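Long-range contact in putative sugar binding protein (Geobacillus stearothermophilus, PDB 6GT9), which binds galactose between its two lobes and, as a glucose-galactose binding protein, probably serves a sugar-sensing system for galactan utilization: residues A71-A83 / T93-E107. Sequence-based numbering, arbitrary orientation.
Sequences ANIDEHLRILKKA and TQGLTEAEFVPVINE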
# COMPACT_ATOMS: atom_id res chain seq x y z
N ALA A 71 2.62 12.17 -4.71
CA ALA A 71 2.40 10.99 -5.54
C ALA A 71 1.84 11.39 -6.90
O ALA A 71 0.91 12.19 -6.99
CB ALA A 71 1.45 10.01 -4.85
N ASN A 72 2.44 10.86 -7.96
CA ASN A 72 2.14 11.31 -9.31
C ASN A 72 2.75 10.33 -10.30
O ASN A 72 3.96 10.08 -10.26
CB ASN A 72 2.68 12.72 -9.53
CG ASN A 72 2.35 13.27 -10.90
OD1 ASN A 72 3.10 13.06 -11.85
ND2 ASN A 72 1.23 13.98 -11.00
N ILE A 73 1.93 9.77 -11.20
CA ILE A 73 2.41 8.72 -12.09
C ILE A 73 3.56 9.22 -12.96
O ILE A 73 4.62 8.59 -13.05
CB ILE A 73 1.25 8.17 -12.94
CG1 ILE A 73 0.33 7.33 -12.06
CG2 ILE A 73 1.79 7.39 -14.12
CD1 ILE A 73 -1.08 7.14 -12.62
N ASP A 74 3.37 10.37 -13.63
CA ASP A 74 4.41 10.86 -14.53
C ASP A 74 5.70 11.17 -13.79
O ASP A 74 6.79 10.85 -14.27
CB ASP A 74 3.92 12.11 -15.27
CG ASP A 74 2.84 11.79 -16.30
OD1 ASP A 74 2.78 10.62 -16.75
OD2 ASP A 74 2.06 12.70 -16.64
N GLU A 75 5.60 11.81 -12.62
CA GLU A 75 6.82 12.10 -11.86
C GLU A 75 7.51 10.81 -11.42
O GLU A 75 8.75 10.70 -11.47
CB GLU A 75 6.47 12.98 -10.66
CG GLU A 75 7.62 13.30 -9.73
CD GLU A 75 8.70 14.18 -10.36
OE1 GLU A 75 8.52 14.67 -11.51
OE2 GLU A 75 9.73 14.38 -9.67
N HIS A 76 6.72 9.83 -10.99
CA HIS A 76 7.24 8.52 -10.63
C HIS A 76 8.00 7.89 -11.79
O HIS A 76 9.11 7.37 -11.61
CB HIS A 76 6.05 7.64 -10.20
CG HIS A 76 6.42 6.46 -9.34
ND1 HIS A 76 5.60 6.00 -8.33
CD2 HIS A 76 7.49 5.63 -9.37
CE1 HIS A 76 6.16 4.95 -7.76
NE2 HIS A 76 7.30 4.70 -8.37
N LEU A 77 7.42 7.93 -12.97
CA LEU A 77 8.07 7.38 -14.11
C LEU A 77 9.31 8.16 -14.52
O LEU A 77 10.21 7.61 -15.04
CB LEU A 77 7.14 7.27 -15.28
CG LEU A 77 5.96 6.36 -15.10
CD1 LEU A 77 5.07 6.47 -16.31
CD2 LEU A 77 6.38 4.92 -14.86
N ARG A 78 9.34 9.45 -14.27
CA ARG A 78 10.52 10.24 -14.63
C ARG A 78 11.70 9.89 -13.73
O ARG A 78 12.85 9.84 -14.19
CB ARG A 78 10.19 11.74 -14.53
CG ARG A 78 11.33 12.66 -14.91
CD ARG A 78 11.00 14.13 -14.53
NE ARG A 78 11.02 14.30 -13.08
CZ ARG A 78 12.14 14.37 -12.36
NH1 ARG A 78 13.33 14.29 -12.96
NH2 ARG A 78 12.08 14.52 -11.04
N ILE A 79 11.43 9.63 -12.45
CA ILE A 79 12.47 9.26 -11.50
C ILE A 79 13.04 7.89 -11.84
O ILE A 79 14.26 7.66 -11.74
CB ILE A 79 11.92 9.32 -10.07
CG1 ILE A 79 11.62 10.78 -9.70
CG2 ILE A 79 12.87 8.65 -9.09
CD1 ILE A 79 10.85 10.93 -8.42
N LEU A 80 12.18 6.95 -12.26
CA LEU A 80 12.67 5.64 -12.68
C LEU A 80 13.63 5.76 -13.85
O LEU A 80 14.71 5.16 -13.85
CB LEU A 80 11.50 4.73 -13.06
CG LEU A 80 10.64 4.31 -11.87
CD1 LEU A 80 9.45 3.48 -12.33
CD2 LEU A 80 11.50 3.55 -10.89
N LYS A 81 13.25 6.53 -14.87
CA LYS A 81 14.13 6.67 -16.03
C LYS A 81 15.41 7.41 -15.67
O LYS A 81 16.48 7.08 -16.21
CB LYS A 81 13.39 7.37 -17.16
CG LYS A 81 12.14 6.60 -17.59
CD LYS A 81 11.38 7.37 -18.66
CE LYS A 81 10.11 6.65 -19.07
NZ LYS A 81 9.53 7.23 -20.31
N LYS A 82 15.33 8.38 -14.77
CA LYS A 82 16.53 9.12 -14.38
C LYS A 82 17.53 8.22 -13.67
O LYS A 82 18.74 8.31 -13.91
CB LYS A 82 16.14 10.31 -13.49
CG LYS A 82 17.26 11.29 -13.28
CD LYS A 82 16.74 12.52 -12.55
CE LYS A 82 17.89 13.44 -12.22
NZ LYS A 82 18.70 13.69 -13.44
N ALA A 83 17.04 7.36 -12.78
CA ALA A 83 17.93 6.41 -12.11
C ALA A 83 18.53 5.42 -13.10
O ALA A 83 19.70 5.05 -12.99
CB ALA A 83 17.19 5.66 -11.00
N THR A 93 10.81 -0.61 -6.97
CA THR A 93 9.70 0.31 -7.17
C THR A 93 8.38 -0.46 -7.18
O THR A 93 8.35 -1.65 -7.49
CB THR A 93 9.83 1.06 -8.50
OG1 THR A 93 8.72 1.94 -8.66
CG2 THR A 93 9.83 0.07 -9.65
N GLN A 94 7.30 0.24 -6.89
CA GLN A 94 5.98 -0.28 -7.19
C GLN A 94 5.80 -0.38 -8.70
O GLN A 94 6.31 0.45 -9.46
CB GLN A 94 4.89 0.64 -6.65
CG GLN A 94 4.74 0.71 -5.16
CD GLN A 94 4.03 2.00 -4.78
OE1 GLN A 94 4.53 3.08 -5.07
NE2 GLN A 94 2.84 1.89 -4.17
N GLY A 95 5.09 -1.41 -9.14
CA GLY A 95 4.56 -1.39 -10.48
C GLY A 95 3.21 -0.70 -10.39
O GLY A 95 2.18 -1.36 -10.41
N LEU A 96 3.23 0.63 -10.25
CA LEU A 96 2.07 1.35 -9.72
C LEU A 96 0.84 1.19 -10.61
O LEU A 96 -0.29 1.03 -10.11
CB LEU A 96 2.41 2.82 -9.53
CG LEU A 96 1.53 3.63 -8.59
CD1 LEU A 96 1.36 2.89 -7.25
CD2 LEU A 96 2.17 4.99 -8.38
N THR A 97 1.02 1.25 -11.93
CA THR A 97 -0.04 0.96 -12.89
C THR A 97 0.47 -0.05 -13.89
O THR A 97 1.68 -0.21 -14.07
CB THR A 97 -0.51 2.21 -13.64
OG1 THR A 97 0.58 2.74 -14.40
CG2 THR A 97 -1.04 3.25 -12.67
N GLU A 98 -0.45 -0.73 -14.56
CA GLU A 98 -0.04 -1.67 -15.58
C GLU A 98 0.24 -0.97 -16.90
O GLU A 98 1.16 -1.37 -17.64
CB GLU A 98 -1.10 -2.76 -15.78
CG GLU A 98 -0.59 -3.88 -16.68
CD GLU A 98 -1.68 -4.75 -17.25
OE1 GLU A 98 -2.19 -5.62 -16.50
OE2 GLU A 98 -2.02 -4.59 -18.44
N ALA A 99 -0.53 0.08 -17.21
CA ALA A 99 -0.45 0.72 -18.52
C ALA A 99 0.83 1.52 -18.68
O ALA A 99 1.43 1.54 -19.76
CB ALA A 99 -1.68 1.62 -18.72
N GLU A 100 1.23 2.22 -17.65
CA GLU A 100 2.41 3.00 -17.76
C GLU A 100 3.70 2.37 -17.27
O GLU A 100 4.74 2.64 -17.83
CB GLU A 100 2.22 4.33 -17.03
CG GLU A 100 1.20 5.23 -17.69
CD GLU A 100 -0.09 5.31 -16.93
OE1 GLU A 100 -0.47 4.36 -16.26
OE2 GLU A 100 -0.72 6.35 -17.01
N PHE A 101 3.61 1.51 -16.25
CA PHE A 101 4.82 0.99 -15.61
C PHE A 101 5.37 -0.27 -16.26
O PHE A 101 6.59 -0.50 -16.18
CB PHE A 101 4.56 0.72 -14.12
CG PHE A 101 4.68 1.95 -13.27
CD1 PHE A 101 3.71 2.93 -13.32
CD2 PHE A 101 5.78 2.13 -12.44
CE1 PHE A 101 3.83 4.09 -12.54
CE2 PHE A 101 5.91 3.28 -11.67
CZ PHE A 101 4.93 4.26 -11.73
N VAL A 102 4.55 -1.10 -16.91
CA VAL A 102 5.08 -2.30 -17.57
C VAL A 102 6.08 -1.95 -18.68
O VAL A 102 7.22 -2.45 -18.63
CB VAL A 102 3.95 -3.20 -18.06
CG1 VAL A 102 4.50 -4.26 -19.00
CG2 VAL A 102 3.22 -3.85 -16.89
N PRO A 103 5.74 -1.12 -19.67
CA PRO A 103 6.75 -0.77 -20.68
C PRO A 103 8.01 -0.12 -20.11
O PRO A 103 9.10 -0.36 -20.64
CB PRO A 103 6.00 0.18 -21.62
CG PRO A 103 4.80 0.63 -20.86
CD PRO A 103 4.43 -0.53 -20.00
N VAL A 104 7.90 0.67 -19.04
CA VAL A 104 9.09 1.32 -18.49
C VAL A 104 9.94 0.32 -17.71
O VAL A 104 11.17 0.33 -17.80
CB VAL A 104 8.69 2.52 -17.61
CG1 VAL A 104 9.93 3.14 -16.96
CG2 VAL A 104 7.97 3.56 -18.44
N ILE A 105 9.30 -0.55 -16.92
CA ILE A 105 10.06 -1.62 -16.28
C ILE A 105 10.77 -2.46 -17.33
O ILE A 105 11.95 -2.79 -17.18
CB ILE A 105 9.15 -2.48 -15.38
CG1 ILE A 105 8.77 -1.69 -14.11
CG2 ILE A 105 9.86 -3.76 -15.01
CD1 ILE A 105 7.57 -2.27 -13.34
N ASN A 106 10.08 -2.78 -18.43
CA ASN A 106 10.67 -3.61 -19.47
C ASN A 106 11.85 -2.91 -20.15
O ASN A 106 12.89 -3.54 -20.41
CB ASN A 106 9.61 -3.98 -20.50
CG ASN A 106 8.69 -5.08 -20.01
OD1 ASN A 106 8.81 -5.54 -18.88
ND2 ASN A 106 7.76 -5.50 -20.85
N GLU A 107 11.72 -1.61 -20.44
CA GLU A 107 12.82 -0.91 -21.10
C GLU A 107 14.03 -0.78 -20.18
O GLU A 107 15.17 -0.85 -20.64
CB GLU A 107 12.34 0.46 -21.60
CG GLU A 107 12.72 1.63 -20.75
CD GLU A 107 12.03 2.93 -21.17
OE1 GLU A 107 10.82 2.99 -21.13
OE2 GLU A 107 12.68 3.89 -21.51
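F101 packs into helix 73-83 as a knob among I73, H76, L77 and L80, joining two neighbouring helices on one side of the parallel sheet in the N-terminal lobe. The short helix axes run almost parallel, with a closest approach of 10.7 Å. L77 CD2 stands over the centre of the F101 ring, 3.4 Å from its centroid, a CH-pi contact; the backbone N of L96 lies over the opposite face, toward the rim. The edge of F101 is turned into the face of H76 in a T-shaped pair with planes at 89°, F101 CZ coming 3.6 Å from H76 CG. H76 has CG anti to its backbone N (chi1 -159°), which carries the imidazole across to strand 90-93, where NE2 donates to T93 OG1 at 3.1 Å, the acceptor tilted 22° from the ring plane. T93 OG1 in turn donates to the carbonyl O of Q94, so the hydroxyl at the end of the strand bridges the buried histidine and the first loop residue. The two helices are the crossovers of successive beta-alpha-beta units sharing strand 90-93, in the Rossmann-like lobe of a periplasmic binding protein, and the turn after that strand reaches the sugar site. There Q94 touches the bound galactose and gives NE2 to D119 and E38, while its OE1 lies in plane at the H76 edge, 3.7 Å from CE1. Further along the helices V104 CG2 meets K81 CE at 3.8 Å, and at the other end I73 CD1 and T97 CG2 approach tip to tip. T97 OG1 donates to E100 OE1, 2.7 Å away, while E100 CB packs against L77 CD1.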